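Side-chain contacts in predicted ATPase of the ABC class (Vibrio vulnificus, PDB 5D6A), which is a predicted ATPase of the ABC class that binds the ATP analogue AMP-PNP and probably hydrolyses ATP: residues 341-346 / 363-368; 388-393 / 413-418; 396-401 / 418-423. All coordinates share one frame; numbering follows the deposited sequence.

Contact 1. Residues 341-346 / 363-368; sequences TSQAAW and DTSATN. With ANP (phosphoaminophosphonic acid-adenylate ester), chain C.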
loop_
_atom_site.group_PDB
_atom_site.type_symbol
_atom_site.label_atom_id
_atom_site.label_comp_id
_atom_site.label_asym_id
_atom_site.label_seq_id
_atom_site.Cartn_x
_atom_site.Cartn_y
_atom_site.Cartn_z
ATOM N N THR A 341 -0.238 -16.717 -10.824
ATOM C CA THR A 341 0.281 -16.251 -12.097
ATOM C C THR A 341 1.281 -15.127 -11.886
ATOM O O THR A 341 2.350 -15.122 -12.491
ATOM C CB THR A 341 -0.853 -15.746 -13.002
ATOM O OG1 THR A 341 -1.814 -16.793 -13.196
ATOM C CG2 THR A 341 -0.314 -15.302 -14.345
ATOM N N SER A 342 0.932 -14.179 -11.023
ATOM C CA SER A 342 1.806 -13.046 -10.749
ATOM C C SER A 342 3.081 -13.478 -10.050
ATOM O O SER A 342 4.148 -12.931 -10.313
ATOM C CB SER A 342 1.092 -12.001 -9.891
ATOM O OG SER A 342 0.671 -12.560 -8.664
ATOM N N GLN A 343 2.978 -14.451 -9.155
ATOM C CA GLN A 343 4.159 -14.900 -8.438
ATOM C C GLN A 343 5.071 -15.677 -9.382
ATOM O O GLN A 343 6.289 -15.517 -9.340
ATOM C CB GLN A 343 3.785 -15.717 -7.198
ATOM C CG GLN A 343 4.971 -15.950 -6.271
ATOM C CD GLN A 343 4.566 -16.365 -4.864
ATOM O OE1 GLN A 343 3.441 -16.809 -4.625
ATOM N NE2 GLN A 343 5.492 -16.217 -3.920
ATOM N N ALA A 344 4.472 -16.499 -10.242
ATOM C CA ALA A 344 5.228 -17.270 -11.230
ATOM C C ALA A 344 5.960 -16.310 -12.168
ATOM O O ALA A 344 7.138 -16.502 -12.491
ATOM C CB ALA A 344 4.298 -18.178 -12.021
ATOM N N ALA A 345 5.246 -15.273 -12.598
ATOM C CA ALA A 345 5.816 -14.260 -13.465
ATOM C C ALA A 345 6.982 -13.585 -12.759
ATOM O O ALA A 345 8.068 -13.481 -13.321
ATOM C CB ALA A 345 4.761 -13.238 -13.849
ATOM N N TRP A 346 6.758 -13.152 -11.518
ATOM C CA TRP A 346 7.795 -12.485 -10.727
ATOM C C TRP A 346 9.028 -13.379 -10.670
ATOM O O TRP A 346 10.159 -12.922 -10.852
ATOM C CB TRP A 346 7.320 -12.241 -9.288
ATOM C CG TRP A 346 8.106 -11.182 -8.548
ATOM C CD1 TRP A 346 9.413 -10.826 -8.750
ATOM C CD2 TRP A 346 7.661 -10.421 -7.420
ATOM N NE1 TRP A 346 9.781 -9.845 -7.865
ATOM C CE2 TRP A 346 8.729 -9.586 -7.028
ATOM C CE3 TRP A 346 6.456 -10.341 -6.724
ATOM C CZ2 TRP A 346 8.626 -8.689 -5.969
ATOM C CZ3 TRP A 346 6.357 -9.451 -5.671
ATOM C CH2 TRP A 346 7.435 -8.639 -5.304
ATOM N N ASP A 363 3.557 -17.050 4.367
ATOM C CA ASP A 363 2.432 -16.241 4.838
ATOM C C ASP A 363 2.037 -15.112 3.872
ATOM O O ASP A 363 0.962 -14.533 4.006
ATOM C CB ASP A 363 2.712 -15.692 6.242
ATOM C CG ASP A 363 2.749 -16.792 7.303
ATOM O OD1 ASP A 363 2.589 -17.983 6.950
ATOM O OD2 ASP A 363 2.928 -16.464 8.495
ATOM N N THR A 364 2.894 -14.804 2.905
ATOM C CA THR A 364 2.580 -13.772 1.917
ATOM C C THR A 364 2.728 -14.332 0.497
ATOM O O THR A 364 3.197 -13.639 -0.404
ATOM C CB THR A 364 3.485 -12.532 2.074
ATOM O OG1 THR A 364 4.839 -12.870 1.744
ATOM C CG2 THR A 364 3.415 -11.991 3.497
ATOM N N SER A 365 2.315 -15.584 0.303
ATOM C CA SER A 365 2.416 -16.233 -1.002
ATOM C C SER A 365 1.188 -17.072 -1.335
ATOM O O SER A 365 0.368 -17.373 -0.462
ATOM C CB SER A 365 3.664 -17.117 -1.055
ATOM O OG SER A 365 4.842 -16.345 -0.913
ATOM N N ALA A 366 1.079 -17.445 -2.607
ATOM C CA ALA A 366 -0.026 -18.261 -3.087
ATOM C C ALA A 366 0.242 -19.725 -2.775
ATOM O O ALA A 366 1.186 -20.312 -3.300
ATOM C CB ALA A 366 -0.218 -18.067 -4.584
ATOM N N THR A 367 -0.592 -20.307 -1.920
ATOM C CA THR A 367 -0.449 -21.707 -1.526
ATOM C C THR A 367 -0.436 -22.623 -2.749
ATOM O O THR A 367 0.365 -23.558 -2.828
ATOM C CB THR A 367 -1.590 -22.130 -0.582
ATOM O OG1 THR A 367 -1.660 -21.218 0.524
ATOM C CG2 THR A 367 -1.382 -23.555 -0.065
ATOM N N ASN A 368 -1.327 -22.340 -3.697
ATOM C CA ASN A 368 -1.429 -23.107 -4.938
ATOM C C ASN A 368 -0.087 -23.165 -5.670
ATOM O O ASN A 368 0.285 -24.192 -6.241
ATOM C CB ASN A 368 -2.495 -22.474 -5.842
ATOM C CG ASN A 368 -2.668 -23.207 -7.160
ATOM O OD1 ASN A 368 -2.248 -24.354 -7.314
ATOM N ND2 ASN A 368 -3.306 -22.545 -8.120
HETATM P PG ANP C . 5.798 -15.415 9.847
HETATM O O1G ANP C . 7.081 -15.536 9.064
HETATM O O2G ANP C . 4.776 -14.508 9.200
HETATM O O3G ANP C . 5.263 -16.757 10.287
HETATM P PB ANP C . 6.563 -15.420 12.817
HETATM O O1B ANP C . 7.719 -16.352 12.610
HETATM O O2B ANP C . 5.249 -16.021 13.259
HETATM N N3B ANP C . 6.259 -14.566 11.313
HETATM P PA ANP C . 7.429 -12.864 13.639
HETATM O O1A ANP C . 8.923 -12.739 13.510
HETATM O O2A ANP C . 6.555 -12.355 12.522
HETATM O O3A ANP C . 7.044 -14.393 13.960
HETATM O "O5'" ANP C . 6.964 -12.122 14.983
HETATM C "C5'" ANP C . 7.588 -12.413 16.225
HETATM C "C4'" ANP C . 7.403 -11.245 17.185
HETATM O "O4'" ANP C . 8.430 -11.300 18.177
HETATM C "C3'" ANP C . 7.522 -9.885 16.511
HETATM O "O3'" ANP C . 6.604 -8.957 17.105
HETATM C "C2'" ANP C . 8.956 -9.469 16.751
HETATM O "O2'" ANP C . 9.078 -8.051 16.910
HETATM C "C1'" ANP C . 9.356 -10.224 18.015
HETATM N N9 ANP C . 10.736 -10.759 17.926
HETATM C C8 ANP C . 11.284 -11.424 16.885
HETATM N N7 ANP C . 12.571 -11.757 17.160
HETATM C C5 ANP C . 12.858 -11.306 18.394
HETATM C C6 ANP C . 14.035 -11.319 19.292
HETATM N N6 ANP C . 15.192 -11.903 18.908
HETATM N N1 ANP C . 13.913 -10.731 20.506
HETATM C C2 ANP C . 12.764 -10.145 20.904
HETATM N N3 ANP C . 11.660 -10.101 20.129
HETATM C C4 ANP C . 11.646 -10.652 18.892
#
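Gln343 meets Ser365 and Ala366 with both ends of its carboxamide. OE1 accepts a hydrogen bond from Ala366 N at 3.2 Å, with an N-H...O angle of 172°; the donor lies in the carbonyl plane. On the other branch, Gln343 NE2 donates to Ser365 OG at 3.1 Å, and the hydroxyl sits close to the amide plane. Two bonds in one plane, made through different atoms, should fix the rotation of the amide. CG anti to the backbone N (chi1 -168°), followed by an extended chi2, carries the amide away from the helix toward Ser365. Ser365 CB lies nearly equidistant from Gln343 NE2 and OE1, at 3.5 Å from the first, and the methyl of Ala366 adds a looser contact. Ser365 OG also bonds to Asp361 O, which pins the hydroxyl from the end of strand 357-361.

Sequence and position suggest that 365-368 is the D-loop after the Walker B strand. Asp363 belongs to the AMP-PNP pocket, its OD2 2.8 Å from O2G of the nucleotide, and Thr367 OG1 is hydrogen-bonded to Thr367 OG1 of the second subunit. Gln343 thus ties helix 339-352 to the chain leaving strand 357-361, just before helix 367-370, whose Phe369 packs on Gln343 and Ala344, while Trp346 packs on strand 301-302.

Contact 2. Residues 388-393 / 413-418; sequences TPLVDR and GDYLDV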
loop_
_atom_site.group_PDB
_atom_site.type_symbol
_atom_site.label_atom_id
_atom_site.label_comp_id
_atom_site.label_asym_id
_atom_site.label_seq_id
_atom_site.Cartn_x
_atom_site.Cartn_y
_atom_site.Cartn_z
ATOM N N THR A 388 2.596 -26.346 -12.317
ATOM C CA THR A 388 3.785 -26.960 -11.731
ATOM C C THR A 388 4.236 -26.116 -10.533
ATOM O O THR A 388 4.785 -25.027 -10.715
ATOM C CB THR A 388 4.922 -27.065 -12.765
ATOM O OG1 THR A 388 4.466 -27.806 -13.903
ATOM C CG2 THR A 388 6.140 -27.760 -12.168
ATOM N N PRO A 389 4.018 -26.621 -9.301
ATOM C CA PRO A 389 4.371 -25.857 -8.105
ATOM C C PRO A 389 5.872 -25.715 -7.905
ATOM O O PRO A 389 6.643 -26.570 -8.342
ATOM C CB PRO A 389 3.754 -26.678 -6.975
ATOM C CG PRO A 389 3.791 -28.074 -7.479
ATOM C CD PRO A 389 3.587 -27.990 -8.965
ATOM N N LEU A 390 6.269 -24.636 -7.236
ATOM C CA LEU A 390 7.676 -24.339 -6.986
ATOM C C LEU A 390 8.452 -25.530 -6.425
ATOM O O LEU A 390 9.586 -25.780 -6.833
ATOM C CB LEU A 390 7.800 -23.140 -6.037
ATOM C CG LEU A 390 9.215 -22.733 -5.617
ATOM C CD1 LEU A 390 10.095 -22.438 -6.825
ATOM C CD2 LEU A 390 9.164 -21.535 -4.682
ATOM N N VAL A 391 7.841 -26.267 -5.503
ATOM C CA VAL A 391 8.497 -27.425 -4.886
ATOM C C VAL A 391 9.159 -28.347 -5.927
ATOM O O VAL A 391 10.205 -28.938 -5.658
ATOM C CB VAL A 391 7.510 -28.225 -3.997
ATOM C CG1 VAL A 391 6.340 -28.761 -4.813
ATOM C CG2 VAL A 391 8.227 -29.357 -3.273
ATOM N N ASP A 392 8.556 -28.451 -7.109
ATOM C CA ASP A 392 9.094 -29.291 -8.184
ATOM C C ASP A 392 10.215 -28.597 -8.974
ATOM O O ASP A 392 11.094 -29.261 -9.524
ATOM C CB ASP A 392 7.974 -29.714 -9.150
ATOM C CG ASP A 392 6.919 -30.600 -8.488
ATOM O OD1 ASP A 392 7.170 -31.118 -7.381
ATOM O OD2 ASP A 392 5.841 -30.792 -9.090
ATOM N N ARG A 393 10.178 -27.266 -9.029
ATOM C CA ARG A 393 11.180 -26.500 -9.775
ATOM C C ARG A 393 12.306 -25.951 -8.912
ATOM O O ARG A 393 13.438 -25.825 -9.374
ATOM C CB ARG A 393 10.517 -25.331 -10.507
ATOM C CG ARG A 393 9.502 -25.734 -11.563
ATOM C CD ARG A 393 10.138 -26.556 -12.673
ATOM N NE ARG A 393 9.213 -26.780 -13.779
ATOM C CZ ARG A 393 9.500 -27.481 -14.873
ATOM N NH1 ARG A 393 10.694 -28.046 -15.019
ATOM N NH2 ARG A 393 8.586 -27.622 -15.827
ATOM N N GLY A 413 5.009 -29.222 4.337
ATOM C CA GLY A 413 6.152 -30.039 4.746
ATOM C C GLY A 413 6.838 -30.825 3.646
ATOM O O GLY A 413 7.850 -31.481 3.897
ATOM N N ASP A 414 6.305 -30.766 2.429
ATOM C CA ASP A 414 6.906 -31.499 1.308
ATOM C C ASP A 414 8.216 -30.862 0.814
ATOM O O ASP A 414 8.958 -31.478 0.046
ATOM C CB ASP A 414 5.898 -31.678 0.164
ATOM C CG ASP A 414 5.274 -30.373 -0.284
ATOM O OD1 ASP A 414 5.569 -29.324 0.330
ATOM O OD2 ASP A 414 4.477 -30.398 -1.244
ATOM N N TYR A 415 8.492 -29.634 1.254
ATOM C CA TYR A 415 9.744 -28.954 0.906
ATOM C C TYR A 415 10.930 -29.516 1.683
ATOM O O TYR A 415 12.070 -29.417 1.235
ATOM C CB TYR A 415 9.654 -27.454 1.191
ATOM C CG TYR A 415 8.968 -26.639 0.131
ATOM C CD1 TYR A 415 7.584 -26.534 0.085
ATOM C CD2 TYR A 415 9.710 -25.942 -0.812
ATOM C CE1 TYR A 415 6.959 -25.770 -0.887
ATOM C CE2 TYR A 415 9.097 -25.177 -1.784
ATOM C CZ TYR A 415 7.723 -25.093 -1.818
ATOM O OH TYR A 415 7.116 -24.331 -2.787
ATOM N N LEU A 416 10.660 -30.093 2.853
ATOM C CA LEU A 416 11.709 -30.661 3.710
ATOM C C LEU A 416 12.578 -31.684 2.985
ATOM O O LEU A 416 13.739 -31.892 3.346
ATOM C CB LEU A 416 11.086 -31.335 4.936
ATOM C CG LEU A 416 10.275 -30.460 5.890
ATOM C CD1 LEU A 416 9.646 -31.324 6.973
ATOM C CD2 LEU A 416 11.143 -29.368 6.496
ATOM N N ASP A 417 12.005 -32.316 1.967
ATOM C CA ASP A 417 12.702 -33.340 1.205
ATOM C C ASP A 417 13.850 -32.770 0.367
ATOM O O ASP A 417 14.969 -33.285 0.413
ATOM C CB ASP A 417 11.696 -34.074 0.310
ATOM C CG ASP A 417 12.252 -35.358 -0.282
ATOM O OD1 ASP A 417 13.334 -35.817 0.147
ATOM O OD2 ASP A 417 11.584 -35.924 -1.171
ATOM N N VAL A 418 13.576 -31.700 -0.373
ATOM C CA VAL A 418 14.583 -31.098 -1.260
ATOM C C VAL A 418 15.488 -30.043 -0.591
ATOM O O VAL A 418 16.466 -29.598 -1.190
ATOM C CB VAL A 418 13.911 -30.475 -2.512
ATOM C CG1 VAL A 418 13.131 -29.212 -2.152
ATOM C CG2 VAL A 418 14.943 -30.173 -3.594
#
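Tyr415 OH, the polar atom at the centre of this contact, forms a weak hydrogen bond with Met370 O, outside both segments, and lies 3.4 Å from Val391 N. The setting is the P-loop NTPase core of an ABC-class ATPase. Helix 390-401 leads into strand 404-408 of the mainly parallel sheet, and before strand 421-425 the chain passes through a loop whose residues 414-418 have helical backbone angles but only weak, irregular bonds. The contact packs the beginning of that helix against this loop.

Over one face of the tyrosine ring stands the branching carbon of Val391, rather than a methyl. CB is 4.0 Å from the ring centroid and 18° off the normal, a CH-pi contact displaced toward the rim; its nearest ring atom is Tyr415 CZ at 3.8 Å. The backbone takes part as well, with Val391 CA 3.9 Å from Tyr415 CE2. Leu390 crosses the tyrosine side chain at about a right angle and packs against the hydroxyl end rather than the ring face, its CB 3.5 Å from Tyr415 OH and CG and CD2 somewhat farther. Around this pair, Leu390 also packs on Phe369 and Met370 of helix 367-370, the Tyr415 side chain touches Leu262 of strand 260-264 and Met409, and Leu416 packs on Leu379 of the second subunit.

The helix opens with a backbone hydrogen bond from Asp392 N to Pro389 O, which holds Leu390 and Val391 in the turn presented to the tyrosine. With chi1 at 61°, Val391 directs CG2 anti to its own N and toward Asp414 of the other segment, where CG2 lies 4.0 Å from the backbone O and 4.3 Å from the carboxylate CG.

Contact 3. Residues 396-401 / 418-423; sequences QLRDEL and VADNVI
Arg398 of helix 390-401 reaches across to Val418 and Asp420, where the chain enters strand 421-425 of the P-loop NTPase sheet. The charged part is a network of one arginine and two aspartates. Arg398 NH1 forms a salt bridge with Asp420 OD1; the modelled 2.5 Å should not be over-read at this resolution. The oxygen lies near the guanidinium plane, at its edge, but the carboxylate is turned 76° from that plane, so a single oxygen is engaged rather than a side-on pair. Within the helix, Arg398 NE is bridged to Asp399 OD1 at 2.8 Å, and this second carboxylate probably steadies the guanidinium from a different edge, on the NE side.

NH1 also gives a hydrogen bond to an uncharged acceptor, the backbone Val418 O, at 2.9 Å. With the C=O...N angle at 177°, the nitrogen lies almost straight out from the carbonyl, though the oxygen is tilted from the guanidinium plane. A bend at chi3 (64°) in an otherwise extended chain turns the head into this position. Asp420 OD1 also accepts from Ile260 N, linking the network to strand 260-264. Apolar contact is slight: the Val418 side chain runs alongside that of the arginine in the opposite sense, its CG2 3.7 Å from Arg398 NH2.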
loop_
_atom_site.group_PDB
_atom_site.type_symbol
_atom_site.label_atom_id
_atom_site.label_comp_id
_atom_site.label_asym_id
_atom_site.label_seq_id
_atom_site.Cartn_x
_atom_site.Cartn_y
_atom_site.Cartn_z
ATOM N N GLN A 396 15.494 -27.709 -9.123
ATOM C CA GLN A 396 16.151 -27.510 -10.412
ATOM C C GLN A 396 16.830 -26.140 -10.492
ATOM O O GLN A 396 17.894 -26.011 -11.093
ATOM C CB GLN A 396 15.142 -27.697 -11.551
ATOM C CG GLN A 396 14.598 -29.120 -11.632
ATOM C CD GLN A 396 13.494 -29.294 -12.660
ATOM O OE1 GLN A 396 12.829 -28.337 -13.050
ATOM N NE2 GLN A 396 13.279 -30.532 -13.086
ATOM N N LEU A 397 16.224 -25.125 -9.877
ATOM C CA LEU A 397 16.804 -23.782 -9.861
ATOM C C LEU A 397 18.188 -23.801 -9.225
ATOM O O LEU A 397 19.083 -23.061 -9.627
ATOM C CB LEU A 397 15.913 -22.811 -9.082
ATOM C CG LEU A 397 14.542 -22.436 -9.646
ATOM C CD1 LEU A 397 13.777 -21.599 -8.635
ATOM C CD2 LEU A 397 14.668 -21.681 -10.961
ATOM N N ARG A 398 18.347 -24.654 -8.221
ATOM C CA ARG A 398 19.605 -24.796 -7.506
ATOM C C ARG A 398 20.633 -25.591 -8.295
ATOM O O ARG A 398 21.757 -25.142 -8.497
ATOM C CB ARG A 398 19.343 -25.523 -6.192
ATOM C CG ARG A 398 20.576 -25.865 -5.371
ATOM C CD ARG A 398 20.169 -26.755 -4.214
ATOM N NE ARG A 398 19.645 -28.029 -4.703
ATOM C CZ ARG A 398 18.993 -28.919 -3.960
ATOM N NH1 ARG A 398 18.749 -28.682 -2.678
ATOM N NH2 ARG A 398 18.562 -30.048 -4.510
ATOM N N ASP A 399 20.235 -26.781 -8.728
ATOM C CA ASP A 399 21.130 -27.692 -9.441
ATOM C C ASP A 399 21.518 -27.246 -10.847
ATOM O O ASP A 399 22.627 -27.532 -11.300
ATOM C CB ASP A 399 20.487 -29.079 -9.528
ATOM C CG ASP A 399 20.164 -29.666 -8.166
ATOM O OD1 ASP A 399 20.508 -29.046 -7.137
ATOM O OD2 ASP A 399 19.559 -30.755 -8.129
ATOM N N GLU A 400 20.614 -26.547 -11.529
ATOM C CA GLU A 400 20.854 -26.123 -12.911
ATOM C C GLU A 400 21.315 -24.677 -13.045
ATOM O O GLU A 400 22.240 -24.385 -13.803
ATOM C CB GLU A 400 19.585 -26.324 -13.741
ATOM C CG GLU A 400 18.983 -27.717 -13.609
ATOM C CD GLU A 400 17.811 -27.961 -14.549
ATOM O OE1 GLU A 400 17.589 -27.138 -15.464
ATOM O OE2 GLU A 400 17.120 -28.992 -14.385
ATOM N N LEU A 401 20.668 -23.774 -12.315
ATOM C CA LEU A 401 20.989 -22.349 -12.399
ATOM C C LEU A 401 21.793 -21.830 -11.208
ATOM O O LEU A 401 22.169 -20.663 -11.181
ATOM C CB LEU A 401 19.698 -21.542 -12.542
ATOM C CG LEU A 401 18.788 -21.972 -13.700
ATOM C CD1 LEU A 401 17.511 -21.146 -13.714
ATOM C CD2 LEU A 401 19.511 -21.864 -15.034
ATOM N N VAL A 418 13.576 -31.700 -0.373
ATOM C CA VAL A 418 14.583 -31.098 -1.260
ATOM C C VAL A 418 15.488 -30.043 -0.591
ATOM O O VAL A 418 16.466 -29.598 -1.190
ATOM C CB VAL A 418 13.911 -30.475 -2.512
ATOM C CG1 VAL A 418 13.131 -29.212 -2.152
ATOM C CG2 VAL A 418 14.943 -30.173 -3.594
ATOM N N ALA A 419 15.180 -29.655 0.644
ATOM C CA ALA A 419 15.971 -28.634 1.341
ATOM C C ALA A 419 17.362 -29.125 1.735
ATOM O O ALA A 419 17.535 -30.288 2.080
ATOM C CB ALA A 419 15.228 -28.149 2.576
ATOM N N ASP A 420 18.345 -28.226 1.676
ATOM C CA ASP A 420 19.720 -28.549 2.067
ATOM C C ASP A 420 19.857 -28.373 3.572
ATOM O O ASP A 420 20.386 -29.248 4.259
ATOM C CB ASP A 420 20.743 -27.641 1.375
ATOM C CG ASP A 420 20.646 -27.683 -0.137
ATOM O OD1 ASP A 420 19.548 -27.425 -0.670
ATOM O OD2 ASP A 420 21.681 -27.930 -0.796
ATOM N N ASN A 421 19.398 -27.225 4.072
ATOM C CA ASN A 421 19.448 -26.920 5.501
ATOM C C ASN A 421 18.096 -26.434 6.021
ATOM O O ASN A 421 17.339 -25.790 5.293
ATOM C CB ASN A 421 20.521 -25.869 5.795
ATOM C CG ASN A 421 21.893 -26.282 5.299
ATOM O OD1 ASN A 421 22.074 -26.576 4.119
ATOM N ND2 ASN A 421 22.873 -26.273 6.193
ATOM N N VAL A 422 17.800 -26.746 7.283
ATOM C CA VAL A 422 16.538 -26.346 7.906
ATOM C C VAL A 422 16.794 -25.691 9.264
ATOM O O VAL A 422 17.371 -26.306 10.161
ATOM C CB VAL A 422 15.591 -27.546 8.086
ATOM C CG1 VAL A 422 14.268 -27.096 8.688
ATOM C CG2 VAL A 422 15.355 -28.239 6.752
ATOM N N ILE A 423 16.351 -24.445 9.400
ATOM C CA ILE A 423 16.523 -23.679 10.629
ATOM C C ILE A 423 15.193 -23.542 11.357
ATOM O O ILE A 423 14.177 -23.233 10.740
ATOM C CB ILE A 423 17.071 -22.274 10.323
ATOM C CG1 ILE A 423 18.451 -22.388 9.669
ATOM C CG2 ILE A 423 17.145 -21.439 11.596
ATOM C CD1 ILE A 423 19.010 -21.075 9.165
#

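Contact 1 is fully buried and lies beside the nucleotide; contact 2 is partly buried; contact 3 lies at the surface. Contacts 1 and 2 both reach the second subunit, while contact 3 touches no other chain of the assembly. Their chemistry follows that order: a neutral amide bonded at both ends, then a ring and hydroxyl among aliphatic groups, then a charged network. Contacts 2 and 3 share helix 390-401 and Val418, have centres about 10 Å apart and meet where Leu390 packs on Leu397, so one helix is held at successive points to the chain between strands 404-408 and 421-425. Contact 1 does not touch contact 2, although their nearest atoms are about 4 Å apart and Phe369 neighbours both.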